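Local structure of photosystem II assembly protein Ycf48 (Thermosynechococcus elongatus, 5OJ5) at residues A[50-55]-A[86-91]; A[74-79]-A[100-105]; A[202-207]-A[224-229]. The protein is a seven-bladed beta-propeller that supports early photosystem II assembly and replacement of photodamaged D1, and binds the C-terminal extension of the D1 protein. One frame throughout, in Å; residues are numbered along the deposited sequence. Where two conformers were deposited one is given.

Contact 1. Residues A[50-55]-A[86-91]; sequences IQLPTT and QTWEPR
Leu52 and Trp88 form the tight part of this contact. Leu52 CD2 lies 3.4 Å from Trp88 CD1, so one methyl branch meets the five-membered end of the indole, at a slant. Trp88 CG sits beside its own backbone N (chi1 -64°), and from there the indole reaches Leu52 CD2. Strands 58-63 and 69-73 supply further apolar neighbours, among them Leu71, which touches both side chains. The indole NE1 is bonded to the backbone O of Gly85. The outer side is looser and exposed. Pro53 CG is 3.8 Å from Trp88 O. The same Pro53 CG faces CG and CD of Pro90, both at 4.0 Å. At the other end, Ile50 CD1 comes 3.9 Å from Gln86 O. Pro53 is the centre of an inverse gamma turn, where the chain leaves strand 47-51. Strands 47-51 and 89-90 are outermost strands of two neighbouring sheets. Leu52 CA and Trp88 CA are 6.9 Å apart. Leu52-Trp88 and Pro53-Pro90 are apolar pairs, while the other contacts set carbon against backbone oxygen. With no hydrogen bonds between the two segments, the join probably rests on packing.

Contact 2. Residues A[74-79]-A[100-105]; sequences VNATLM and YRFNSV
A tight beta-hairpin turn between strands 69-73 and 77-81 sits against the start of strand 101-108, the first strand of the next sheet. Asn75 and Ala76 at its tip both have left-handed backbone angles. Inside the turn, Val74 O is gripped twice, by Thr77 N and by Thr77 OG1, the latter at 2.7 Å and nearly in line with the carbonyl. One bond crosses to the other segment: Ala76 N donates to Tyr100 O at 2.8 Å, with an N-H...O angle of 150°. Phe102 supplies the apolar half. A chi1 of -69° sets its ring on the side of its own backbone N, and one face of the ring lies against the turn at Ala76. Ala76 CA is over that face, 3.9 Å from the ring centroid and 24° off the normal, a CH-pi contact. Ala76 CB reaches Phe102 CZ at 3.8 Å. Thr77 O comes to the ring edge instead, 3.5 Å from Phe102 CD2. Backbone bonding of Phe102 to Gly73 ties the strand to the hairpin again. This hairpin tip, docked on the first strand of the following blade, fits the blade-to-blade packing of a beta-propeller.

Contact 3. Residues A[202-207]-A[224-229]; sequences RGSFYS and SRRLHN
The guanidinium of Arg226 meets Ser204 over one face and Arg202 at its edge. In the Ser204 conformer given, OG stands above the guanidinium near its border, 3.2 Å from Arg226 NH1. The angle there is too poor for a hydrogen bond. The edge, by contrast, is bonded. Arg226 NH1 donates to Arg202 O at 3.0 Å, with an N-H...O angle of 147°. The acceptor lies almost in the guanidinium plane. On the acceptor side the donor sits 45° above the carbonyl plane, away from the lone pairs. A bend at chi2 (-58°) folds the Arg226 chain back along the backbone of 202-203, and Arg226 CD comes within 3.7 Å of Gly203 O. The second flat group, the ring of Tyr206, stacks with the ring of His219. Leu227 CD1 meets it obliquely, 3.9 Å from Tyr206 CD2, and packs on Phe205 O as well. All of 202-207 and 224-226 belong to the Arg-rich patch of this seven-bladed propeller. Here the turn before strand 205-209 touches the start of strand 227-232 in the next sheet. The backbones meet at Gly203, which has positive phi and no side chain. Leu227 N donates to Gly203 O at 2.9 Å. Gly203 CA in turn approaches Leu227 O at 3.3 Å, a CA-H...O contact.

How the contacts relate
Contacts 1 and 2 are neighbours, with centres 13 Å apart. They share the sheet that holds strands 77-81 and 89-90. Arg91 N lies 2.9 Å from Leu78 O, a probable hydrogen bond, and Met79 packs against Thr54, Trp88 and Glu89. Contact 1 joins this sheet to the one before it at its outer strand, while contact 2 joins it to the one after. Contact 3 is a separate blade junction, its centre 34 Å from that of contact 1 and 27 Å from that of contact 2. It lies across the chain's centre from contact 1 and carries part of the Arg-rich patch. The bound peptide packs an apolar side chain on Arg91 of contact 1.

Contact 1. Residues A[50-55]-A[86-91]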
ATOM      1  N   ILE A  50     -16.552   6.143   4.945  1.00 14.39           N
ATOM      2  CA  ILE A  50     -16.270   7.093   6.022  1.00 14.36           C
ATOM      3  C   ILE A  50     -15.647   8.319   5.376  1.00 13.48           C
ATOM      4  O   ILE A  50     -14.765   8.219   4.514  1.00 15.60           O
ATOM      5  CB  ILE A  50     -15.292   6.466   7.051  1.00 16.47           C
ATOM      6  CG1 ILE A  50     -15.965   5.303   7.803  1.00 19.10           C
ATOM      7  CG2 ILE A  50     -14.779   7.545   8.042  1.00 19.16           C
ATOM      8  CD1 ILE A  50     -15.038   4.496   8.663  1.00 21.27           C
ATOM      9  N   GLN A  51     -16.086   9.488   5.824  1.00 13.18           N
ATOM     10  CA  GLN A  51     -15.391  10.722   5.498  1.00 12.89           C
ATOM     11  C   GLN A  51     -14.515  11.112   6.678  1.00 11.66           C
ATOM     12  O   GLN A  51     -15.025  11.426   7.756  1.00 12.99           O
ATOM     13  CB  GLN A  51     -16.400  11.828   5.184  1.00 13.71           C
ATOM     14  CG  GLN A  51     -15.709  13.185   4.936  1.00 13.69           C
ATOM     15  CD  GLN A  51     -14.882  13.175   3.662  1.00 13.61           C
ATOM     16  OE1 GLN A  51     -15.373  12.805   2.579  1.00 15.81           O
ATOM     17  NE2 GLN A  51     -13.638  13.621   3.766  1.00 13.83           N
ATOM     18  N   LEU A  52     -13.202  11.091   6.486  1.00 11.61           N
ATOM     19  CA  LEU A  52     -12.307  11.558   7.523  1.00 11.43           C
ATOM     20  C   LEU A  52     -12.441  13.070   7.674  1.00 11.13           C
ATOM     21  O   LEU A  52     -12.871  13.774   6.751  1.00 12.18           O
ATOM     22  CB  LEU A  52     -10.880  11.240   7.118  1.00 11.98           C
ATOM     23  CG  LEU A  52     -10.573   9.732   7.077  1.00 12.17           C
ATOM     24  CD1 LEU A  52      -9.194   9.522   6.408  1.00 14.35           C
ATOM     25  CD2 LEU A  52     -10.591   9.130   8.457  1.00 13.89           C
ATOM     26  N   PRO A  53     -11.988  13.619   8.805  1.00 11.74           N
ATOM     27  CA  PRO A  53     -12.040  15.082   9.026  1.00 12.21           C
ATOM     28  C   PRO A  53     -10.862  15.787   8.351  1.00 12.08           C
ATOM     29  O   PRO A  53     -10.058  16.477   8.994  1.00 13.01           O
ATOM     30  CB  PRO A  53     -12.011  15.172  10.554  1.00 14.10           C
ATOM     31  CG  PRO A  53     -11.231  13.993  10.977  1.00 13.77           C
ATOM     32  CD  PRO A  53     -11.661  12.885  10.047  1.00 12.53           C
ATOM     33  N   THR A  54     -10.778  15.610   7.035  1.00 12.18           N
ATOM     34  CA  THR A  54      -9.768  16.199   6.177  1.00 12.45           C
ATOM     35  C   THR A  54     -10.243  16.056   4.744  1.00 12.03           C
ATOM     36  O   THR A  54     -11.079  15.202   4.450  1.00 13.36           O
ATOM     37  CB  THR A  54      -8.400  15.524   6.326  1.00 12.45           C
ATOM     38  OG1 THR A  54      -7.448  16.292   5.585  1.00 13.20           O
ATOM     39  CG2 THR A  54      -8.395  14.077   5.791  1.00 13.69           C
ATOM     40  N   THR A  55      -9.661  16.847   3.838  1.00 12.26           N
ATOM     41  CA  THR A  55      -9.770  16.562   2.412  1.00 13.40           C
ATOM     42  C   THR A  55      -8.420  16.203   1.815  1.00 12.96           C
ATOM     43  O   THR A  55      -8.321  16.056   0.588  1.00 14.53           O
ATOM     44  CB  THR A  55     -10.416  17.710   1.625  1.00 15.73           C
ATOM     45  OG1 THR A  55      -9.547  18.851   1.666  1.00 16.59           O
ATOM     46  CG2 THR A  55     -11.776  18.063   2.193  1.00 19.06           C
ATOM     47  N   GLN A  86     -13.136   3.085  13.187  1.00 13.31           N
ATOM     48  CA  GLN A  86     -14.438   3.720  12.972  1.00 15.04           C
ATOM     49  C   GLN A  86     -14.344   5.239  13.048  1.00 14.93           C
ATOM     50  O   GLN A  86     -14.987   5.939  12.265  1.00 18.38           O
ATOM     51  CB  GLN A  86     -15.434   3.241  14.022  1.00 17.78           C
ATOM     52  CG  GLN A  86     -15.612   1.736  14.008  1.00 21.79           C
ATOM     53  CD  GLN A  86     -16.480   1.276  15.124  1.00 26.02           C
ATOM     54  OE1 GLN A  86     -17.692   1.442  15.073  1.00 27.83           O
ATOM     55  NE2 GLN A  86     -15.858   0.755  16.192  1.00 27.24           N
ATOM     56  N   THR A  87     -13.529   5.776  13.965  1.00 14.05           N
ATOM     57  CA  THR A  87     -13.394   7.208  14.140  1.00 14.79           C
ATOM     58  C   THR A  87     -11.907   7.533  14.246  1.00 12.83           C
ATOM     59  O   THR A  87     -11.122   6.777  14.828  1.00 14.37           O
ATOM     60  CB  THR A  87     -14.155   7.743  15.315  1.00 17.65           C
ATOM     61  OG1 THR A  87     -13.576   7.237  16.492  1.00 19.31           O
ATOM     62  CG2 THR A  87     -15.589   7.326  15.272  1.00 21.27           C
ATOM     63  N   TRP A  88     -11.556   8.687  13.703  1.00 12.50           N
ATOM     64  CA  TRP A  88     -10.182   9.118  13.586  1.00 12.08           C
ATOM     65  C   TRP A  88     -10.049  10.541  14.078  1.00 12.84           C
ATOM     66  O   TRP A  88     -10.860  11.408  13.730  1.00 15.63           O
ATOM     67  CB  TRP A  88      -9.745   9.026  12.118  1.00 13.25           C
ATOM     68  CG  TRP A  88      -9.733   7.603  11.583  1.00 11.65           C
ATOM     69  CD1 TRP A  88     -10.790   6.916  11.053  1.00 12.49           C
ATOM     70  CD2 TRP A  88      -8.613   6.723  11.588  1.00 10.66           C
ATOM     71  NE1 TRP A  88     -10.384   5.669  10.686  1.00 12.23           N
ATOM     72  CE2 TRP A  88      -9.052   5.518  11.001  1.00 11.58           C
ATOM     73  CE3 TRP A  88      -7.284   6.849  12.015  1.00 11.43           C
ATOM     74  CZ2 TRP A  88      -8.206   4.423  10.827  1.00 11.99           C
ATOM     75  CZ3 TRP A  88      -6.434   5.759  11.861  1.00 12.27           C
ATOM     76  CH2 TRP A  88      -6.902   4.546  11.271  1.00 12.21           C
ATOM     77  N   GLU A  89      -8.987  10.798  14.814  1.00 12.17           N
ATOM     78  CA  GLU A  89      -8.708  12.109  15.386  0.58 12.86           C
ATOM     79  C   GLU A  89      -7.452  12.692  14.768  1.00 11.13           C
ATOM     80  O   GLU A  89      -6.391  12.049  14.842  1.00 11.94           O
ATOM     81  CB  GLU A  89      -8.538  12.012  16.900  0.58 15.58           C
ATOM     82  CG  GLU A  89      -9.833  11.669  17.624  0.58 19.93           C
ATOM     83  CD  GLU A  89     -10.785  12.849  17.761  0.58 22.83           C
ATOM     84  OE1 GLU A  89     -10.418  13.987  17.420  0.58 23.35           O
ATOM     85  OE2 GLU A  89     -11.917  12.632  18.239  0.58 27.68           O
ATOM     86  N   PRO A  90      -7.494  13.901  14.196  1.00 11.61           N
ATOM     87  CA  PRO A  90      -6.276  14.492  13.641  1.00 11.75           C
ATOM     88  C   PRO A  90      -5.290  14.846  14.736  1.00 11.38           C
ATOM     89  O   PRO A  90      -5.655  15.278  15.828  1.00 13.05           O
ATOM     90  CB  PRO A  90      -6.759  15.762  12.937  1.00 14.72           C
ATOM     91  CG  PRO A  90      -8.193  15.668  12.915  1.00 17.76           C
ATOM     92  CD  PRO A  90      -8.696  14.722  13.938  1.00 13.91           C
ATOM     93  N   ARG A  91      -4.016  14.691  14.399  1.00 11.84           N
ATOM     94  CA  ARG A  91      -2.893  15.111  15.215  1.00 13.49           C
ATOM     95  C   ARG A  91      -1.992  15.977  14.355  1.00 13.90           C
ATOM     96  O   ARG A  91      -1.597  15.549  13.282  1.00 19.34           O
ATOM     97  CB  ARG A  91      -2.143  13.862  15.692  1.00 16.94           C
ATOM     98  CG  ARG A  91      -3.084  12.775  16.369  1.00 19.86           C
ATOM     99  CD  ARG A  91      -3.360  13.213  17.703  1.00 22.62           C
ATOM    100  NE  ARG A  91      -4.200  12.236  18.383  1.00 18.93           N
ATOM    101  CZ  ARG A  91      -5.390  12.558  18.838  1.00 19.42           C
ATOM    102  NH1 ARG A  91      -5.873  13.746  18.532  1.00 22.09           N
ATOM    103  NH2 ARG A  91      -6.098  11.703  19.554  1.00 20.94           N
TER

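Contact 2. Residues A[74-79]-A[100-105]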
ATOM      1  N   VAL A  74      -0.898  13.270   2.783  0.53 11.83           N
ATOM      2  CA  VAL A  74      -0.420  14.523   2.201  0.53 14.09           C
ATOM      3  C   VAL A  74      -0.579  15.658   3.209  0.53 13.37           C
ATOM      4  O   VAL A  74      -1.448  15.611   4.084  0.53 14.06           O
ATOM      5  CB  VAL A  74      -1.231  14.751   0.905  0.53 17.21           C
ATOM      6  CG1 VAL A  74      -0.995  16.099   0.280  0.53 19.14           C
ATOM      7  CG2 VAL A  74      -0.875  13.662  -0.121  0.53 19.37           C
ATOM      8  N   ASN A  75       0.271  16.697   3.080  1.00 15.03           N
ATOM      9  CA  ASN A  75       0.226  17.860   3.959  1.00 17.55           C
ATOM     10  C   ASN A  75       0.403  17.490   5.414  1.00 15.44           C
ATOM     11  O   ASN A  75      -0.275  18.019   6.299  1.00 16.70           O
ATOM     12  CB  ASN A  75      -1.017  18.677   3.707  1.00 21.27           C
ATOM     13  CG  ASN A  75      -1.059  19.219   2.298  1.00 28.75           C
ATOM     14  OD1 ASN A  75      -2.134  19.395   1.755  1.00 33.63           O
ATOM     15  ND2 ASN A  75       0.120  19.465   1.682  1.00 30.24           N
ATOM     16  N   ALA A  76       1.335  16.564   5.646  1.00 14.06           N
ATOM     17  CA  ALA A  76       1.704  16.154   6.997  1.00 13.70           C
ATOM     18  C   ALA A  76       0.502  15.658   7.763  1.00 12.45           C
ATOM     19  O   ALA A  76       0.446  15.791   8.983  1.00 14.68           O
ATOM     20  CB  ALA A  76       2.484  17.254   7.735  1.00 16.38           C
ATOM     21  N   THR A  77      -0.434  15.026   7.061  1.00 11.32           N
ATOM     22  CA  THR A  77      -1.629  14.514   7.737  1.00 11.93           C
ATOM     23  C   THR A  77      -1.307  13.294   8.575  1.00 10.23           C
ATOM     24  O   THR A  77      -0.672  12.348   8.100  1.00 10.21           O
ATOM     25  CB  THR A  77      -2.733  14.185   6.727  1.00 13.16           C
ATOM     26  OG1 THR A  77      -3.142  15.418   6.122  1.00 15.19           O
ATOM     27  CG2 THR A  77      -3.948  13.528   7.369  1.00 15.84           C
ATOM     28  N   LEU A  78      -1.809  13.285   9.802  1.00 11.14           N
ATOM     29  CA  LEU A  78      -1.594  12.223  10.768  1.00  9.69           C
ATOM     30  C   LEU A  78      -2.884  12.100  11.555  1.00  9.90           C
ATOM     31  O   LEU A  78      -3.375  13.111  12.093  1.00 12.40           O
ATOM     32  CB  LEU A  78      -0.469  12.668  11.688  1.00 13.07           C
ATOM     33  CG  LEU A  78      -0.029  11.713  12.772  1.00 13.86           C
ATOM     34  CD1 LEU A  78       0.475  10.373  12.203  1.00 14.11           C
ATOM     35  CD2 LEU A  78       1.061  12.312  13.661  1.00 16.32           C
ATOM     36  N   MET A  79      -3.475  10.896  11.643  1.00  9.82           N
ATOM     37  CA  MET A  79      -4.669  10.711  12.467  1.00 10.30           C
ATOM     38  C   MET A  79      -4.573   9.417  13.236  1.00  9.58           C
ATOM     39  O   MET A  79      -3.938   8.445  12.783  1.00 10.11           O
ATOM     40  CB  MET A  79      -5.958  10.701  11.659  1.00 10.46           C
ATOM     41  CG  MET A  79      -6.121  11.902  10.754  1.00 11.35           C
ATOM     42  SD  MET A  79      -7.832  12.020  10.202  1.00 14.14           S
ATOM     43  CE  MET A  79      -7.749  13.432   9.139  1.00 15.29           C
ATOM     44  N   TYR A 100       5.097  18.234   3.923  1.00 17.08           N
ATOM     45  CA  TYR A 100       5.562  16.856   3.821  1.00 15.55           C
ATOM     46  C   TYR A 100       4.471  15.922   3.324  1.00 13.43           C
ATOM     47  O   TYR A 100       3.316  15.985   3.748  1.00 16.60           O
ATOM     48  CB  TYR A 100       6.017  16.373   5.189  1.00 16.04           C
ATOM     49  CG  TYR A 100       7.206  17.134   5.741  1.00 15.33           C
ATOM     50  CD1 TYR A 100       8.471  16.841   5.268  1.00 15.11           C
ATOM     51  CD2 TYR A 100       7.069  18.081   6.750  1.00 16.80           C
ATOM     52  CE1 TYR A 100       9.615  17.491   5.786  1.00 15.58           C
ATOM     53  CE2 TYR A 100       8.198  18.721   7.271  1.00 17.19           C
ATOM     54  CZ  TYR A 100       9.471  18.418   6.783  1.00 16.45           C
ATOM     55  OH  TYR A 100      10.609  19.028   7.235  1.00 19.91           O
ATOM     56  N   ARG A 101       4.851  15.056   2.414  1.00 13.75           N
ATOM     57  CA  ARG A 101       4.010  13.948   1.988  1.00 13.00           C
ATOM     58  C   ARG A 101       4.425  12.764   2.836  1.00 11.86           C
ATOM     59  O   ARG A 101       5.514  12.218   2.640  1.00 14.31           O
ATOM     60  CB  ARG A 101       4.281  13.698   0.517  1.00 15.69           C
ATOM     61  CG  ARG A 101       3.512  12.570  -0.060  1.00 17.15           C
ATOM     62  CD  ARG A 101       4.010  12.302  -1.488  1.00 19.32           C
ATOM     63  NE  ARG A 101       3.381  11.140  -2.089  1.00 22.06           N
ATOM     64  CZ  ARG A 101       2.211  11.140  -2.727  1.00 23.28           C
ATOM     65  NH1 ARG A 101       1.507  12.266  -2.923  1.00 23.47           N
ATOM     66  NH2 ARG A 101       1.752   9.998  -3.222  1.00 25.47           N
ATOM     67  N   PHE A 102       3.584  12.362   3.813  1.00 11.10           N
ATOM     68  CA  PHE A 102       3.883  11.192   4.625  1.00 11.24           C
ATOM     69  C   PHE A 102       3.452   9.969   3.838  1.00 11.38           C
ATOM     70  O   PHE A 102       2.257   9.721   3.667  1.00 12.79           O
ATOM     71  CB  PHE A 102       3.169  11.248   5.970  1.00 11.65           C
ATOM     72  CG  PHE A 102       3.654  12.302   6.938  1.00 10.85           C
ATOM     73  CD1 PHE A 102       4.911  12.856   6.919  1.00 14.36           C
ATOM     74  CD2 PHE A 102       2.804  12.686   7.967  1.00 13.79           C
ATOM     75  CE1 PHE A 102       5.291  13.791   7.883  1.00 15.31           C
ATOM     76  CE2 PHE A 102       3.201  13.564   8.936  1.00 14.67           C
ATOM     77  CZ  PHE A 102       4.444  14.140   8.864  1.00 14.00           C
ATOM     78  N   ASN A 103       4.438   9.244   3.309  1.00 11.92           N
ATOM     79  CA  ASN A 103       4.261   8.175   2.352  1.00 13.07           C
ATOM     80  C   ASN A 103       3.965   6.835   3.024  1.00 10.17           C
ATOM     81  O   ASN A 103       3.399   5.949   2.382  1.00 11.59           O
ATOM     82  CB  ASN A 103       5.608   8.020   1.520  1.00 15.49           C
ATOM     83  CG  ASN A 103       5.832   9.047   0.532  1.00 17.28           C
ATOM     84  OD1 ASN A 103       4.911   9.553  -0.092  1.00 19.68           O
ATOM     85  ND2 ASN A 103       7.096   9.332   0.324  1.00 16.55           N
ATOM     86  N   SER A 104       4.417   6.649   4.268  1.00  9.49           N
ATOM     87  CA  SER A 104       4.466   5.312   4.843  1.00  9.17           C
ATOM     88  C   SER A 104       4.437   5.439   6.349  1.00  8.42           C
ATOM     89  O   SER A 104       5.133   6.282   6.914  1.00  9.52           O
ATOM     90  CB  SER A 104       5.729   4.622   4.366  1.00  9.61           C
ATOM     91  OG  SER A 104       5.948   3.344   4.910  1.00  9.89           O
ATOM     92  N   VAL A 105       3.647   4.570   6.999  1.00  8.35           N
ATOM     93  CA  VAL A 105       3.632   4.443   8.450  1.00  8.76           C
ATOM     94  C   VAL A 105       3.650   2.959   8.769  1.00  8.06           C
ATOM     95  O   VAL A 105       2.985   2.159   8.094  1.00  8.78           O
ATOM     96  CB  VAL A 105       2.416   5.143   9.092  1.00  8.71           C
ATOM     97  CG1 VAL A 105       1.064   4.627   8.541  1.00  9.34           C
ATOM     98  CG2 VAL A 105       2.446   5.059  10.624  1.00  9.63           C
TER

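Contact 3. Residues A[202-207]-A[224-229]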
ATOM      1  N   ARG A 202       7.823   3.999 -15.879  1.00 12.27           N
ATOM      2  CA  ARG A 202       6.833   4.025 -16.937  1.00 13.22           C
ATOM      3  C   ARG A 202       6.263   2.651 -17.204  1.00 12.65           C
ATOM      4  O   ARG A 202       5.606   2.434 -18.239  1.00 15.11           O
ATOM      5  CB  ARG A 202       7.420   4.674 -18.207  1.00 15.54           C
ATOM      6  CG  ARG A 202       8.003   6.064 -17.919  1.00 18.62           C
ATOM      7  CD  ARG A 202       6.951   7.065 -17.513  1.00 25.92           C
ATOM      8  NE  ARG A 202       6.064   7.338 -18.641  1.00 31.96           N
ATOM      9  CZ  ARG A 202       6.273   8.255 -19.588  1.00 35.48           C
ATOM     10  NH1 ARG A 202       7.346   9.051 -19.585  1.00 35.72           N
ATOM     11  NH2 ARG A 202       5.387   8.368 -20.560  1.00 38.53           N
ATOM     12  N   GLY A 203       6.470   1.711 -16.283  1.00 11.69           N
ATOM     13  CA  GLY A 203       5.890   0.388 -16.411  1.00 12.29           C
ATOM     14  C   GLY A 203       6.489  -0.474 -17.492  1.00 11.29           C
ATOM     15  O   GLY A 203       5.866  -1.486 -17.862  1.00 12.11           O
ATOM     16  N   SER A 204       7.693  -0.163 -17.976  1.00 11.73           N
ATOM     17  CA  SER A 204       8.308  -1.006 -18.997  0.84 11.64           C
ATOM     18  C   SER A 204       8.688  -2.366 -18.469  1.00 11.42           C
ATOM     19  O   SER A 204       8.667  -3.350 -19.215  1.00 13.31           O
ATOM     20  CB  SER A 204       9.544  -0.325 -19.567  0.84 12.98           C
ATOM     21  OG  SER A 204       9.192   0.765 -20.405  0.84 14.59           O
ATOM     22  N   PHE A 205       9.099  -2.436 -17.183  1.00 11.46           N
ATOM     23  CA  PHE A 205       9.578  -3.677 -16.598  1.00 11.70           C
ATOM     24  C   PHE A 205       9.400  -3.607 -15.083  1.00 10.01           C
ATOM     25  O   PHE A 205       8.848  -2.641 -14.555  1.00 10.15           O
ATOM     26  CB  PHE A 205      10.955  -4.050 -17.141  1.00 13.65           C
ATOM     27  CG  PHE A 205      12.023  -3.040 -16.858  1.00 13.78           C
ATOM     28  CD1 PHE A 205      12.633  -2.996 -15.604  1.00 14.34           C
ATOM     29  CD2 PHE A 205      12.428  -2.113 -17.827  1.00 15.75           C
ATOM     30  CE1 PHE A 205      13.642  -2.077 -15.334  1.00 16.28           C
ATOM     31  CE2 PHE A 205      13.433  -1.194 -17.546  1.00 17.32           C
ATOM     32  CZ  PHE A 205      14.003  -1.159 -16.296  1.00 17.26           C
ATOM     33  N   TYR A 206       9.820  -4.658 -14.373  1.00 10.23           N
ATOM     34  CA  TYR A 206       9.767  -4.657 -12.923  1.00 10.49           C
ATOM     35  C   TYR A 206      11.076  -5.196 -12.404  1.00 10.67           C
ATOM     36  O   TYR A 206      11.872  -5.771 -13.145  1.00 11.88           O
ATOM     37  CB  TYR A 206       8.552  -5.427 -12.403  1.00 10.93           C
ATOM     38  CG  TYR A 206       8.576  -6.917 -12.611  1.00 10.80           C
ATOM     39  CD1 TYR A 206       8.966  -7.797 -11.574  1.00 11.58           C
ATOM     40  CD2 TYR A 206       8.151  -7.497 -13.805  1.00 11.65           C
ATOM     41  CE1 TYR A 206       8.960  -9.162 -11.746  1.00 12.50           C
ATOM     42  CE2 TYR A 206       8.150  -8.887 -13.971  1.00 13.27           C
ATOM     43  CZ  TYR A 206       8.546  -9.701 -12.927  1.00 12.95           C
ATOM     44  OH  TYR A 206       8.526 -11.067 -13.125  1.00 15.94           O
ATOM     45  N   SER A 207      11.269  -5.010 -11.105  1.00  9.72           N
ATOM     46  CA  SER A 207      12.474  -5.468 -10.437  1.00 10.68           C
ATOM     47  C   SER A 207      12.091  -6.142  -9.123  1.00 10.15           C
ATOM     48  O   SER A 207      11.099  -5.776  -8.489  1.00 10.38           O
ATOM     49  CB  SER A 207      13.452  -4.348 -10.160  1.00 12.88           C
ATOM     50  OG  SER A 207      13.801  -3.703 -11.392  1.00 13.86           O
ATOM     51  N   SER A 224       2.257  -6.491 -23.708  0.76 14.38           N
ATOM     52  CA  SER A 224       2.526  -5.222 -24.372  0.76 15.04           C
ATOM     53  C   SER A 224       2.086  -4.046 -23.516  0.76 13.40           C
ATOM     54  O   SER A 224       2.810  -3.046 -23.414  0.76 14.50           O
ATOM     55  CB  SER A 224       1.822  -5.169 -25.715  0.76 16.68           C
ATOM     56  OG  SER A 224       2.240  -6.243 -26.543  0.76 17.80           O
ATOM     57  N   ARG A 225       0.906  -4.155 -22.895  1.00 14.48           N
ATOM     58  CA  ARG A 225       0.420  -3.113 -21.991  1.00 15.67           C
ATOM     59  C   ARG A 225       1.451  -2.884 -20.875  1.00 13.26           C
ATOM     60  O   ARG A 225       2.037  -3.830 -20.352  1.00 13.71           O
ATOM     61  CB  ARG A 225      -0.905  -3.592 -21.375  1.00 17.21           C
ATOM     62  CG  ARG A 225      -2.090  -3.687 -22.324  1.00 19.62           C
ATOM     63  CD  ARG A 225      -3.182  -4.578 -21.771  1.00 21.83           C
ATOM     64  NE  ARG A 225      -4.234  -4.782 -22.774  1.00 25.13           N
ATOM     65  CZ  ARG A 225      -5.269  -3.977 -22.931  1.00 27.89           C
ATOM     66  NH1 ARG A 225      -5.441  -2.932 -22.136  1.00 30.10           N
ATOM     67  NH2 ARG A 225      -6.158  -4.238 -23.876  1.00 29.18           N
ATOM     68  N   ARG A 226       1.662  -1.621 -20.514  1.00 13.09           N
ATOM     69  CA  ARG A 226       2.623  -1.314 -19.462  1.00 11.99           C
ATOM     70  C   ARG A 226       2.117  -1.770 -18.098  1.00 11.81           C
ATOM     71  O   ARG A 226       0.910  -1.785 -17.818  1.00 12.37           O
ATOM     72  CB  ARG A 226       2.920   0.184 -19.435  1.00 13.55           C
ATOM     73  CG  ARG A 226       3.540   0.749 -20.691  1.00 16.03           C
ATOM     74  CD  ARG A 226       4.845   0.061 -21.021  1.00 18.46           C
ATOM     75  NE  ARG A 226       5.471   0.617 -22.215  1.00 20.14           N
ATOM     76  CZ  ARG A 226       6.205   1.715 -22.234  1.00 18.59           C
ATOM     77  NH1 ARG A 226       6.454   2.363 -21.115  1.00 19.46           N
ATOM     78  NH2 ARG A 226       6.779   2.136 -23.370  1.00 20.50           N
ATOM     79  N   LEU A 227       3.083  -2.114 -17.239  1.00 11.73           N
ATOM     80  CA  LEU A 227       2.768  -2.466 -15.866  1.00 11.44           C
ATOM     81  C   LEU A 227       2.355  -1.241 -15.083  1.00 11.09           C
ATOM     82  O   LEU A 227       2.893  -0.142 -15.256  1.00 13.03           O
ATOM     83  CB  LEU A 227       4.027  -3.030 -15.214  1.00 11.49           C
ATOM     84  CG  LEU A 227       4.454  -4.400 -15.667  1.00 12.63           C
ATOM     85  CD1 LEU A 227       5.869  -4.666 -15.296  1.00 13.83           C
ATOM     86  CD2 LEU A 227       3.513  -5.464 -14.996  1.00 16.86           C
ATOM     87  N   HIS A 228       1.390  -1.433 -14.198  1.00 11.78           N
ATOM     88  CA  HIS A 228       0.993  -0.402 -13.265  0.59 11.66           C
ATOM     89  C   HIS A 228       1.349  -0.712 -11.820  1.00 10.24           C
ATOM     90  O   HIS A 228       1.900   0.126 -11.111  1.00 11.94           O
ATOM     91  CB  HIS A 228      -0.498  -0.112 -13.292  0.59 13.32           C
ATOM     92  CG  HIS A 228      -0.813   1.002 -12.374  0.59 15.04           C
ATOM     93  ND1 HIS A 228      -0.235   2.246 -12.535  0.59 18.52           N
ATOM     94  CD2 HIS A 228      -1.453   1.031 -11.180  0.59 15.56           C
ATOM     95  CE1 HIS A 228      -0.586   3.025 -11.533  0.59 18.24           C
ATOM     96  NE2 HIS A 228      -1.330   2.317 -10.702  0.59 16.73           N
ATOM     97  N   ASN A 229       1.043  -1.924 -11.351  1.00  9.88           N
ATOM     98  CA  ASN A 229       1.277  -2.313  -9.965  1.00 10.11           C
ATOM     99  C   ASN A 229       1.546  -3.805  -9.918  1.00  9.47           C
ATOM    100  O   ASN A 229       1.106  -4.540 -10.802  1.00 10.12           O
ATOM    101  CB  ASN A 229       0.094  -1.914  -9.059  1.00 10.05           C
ATOM    102  CG  ASN A 229       0.444  -1.826  -7.584  1.00  9.67           C
ATOM    103  OD1 ASN A 229       1.583  -2.098  -7.169  1.00  9.84           O
ATOM    104  ND2 ASN A 229      -0.537  -1.429  -6.773  1.00 10.86           N
TER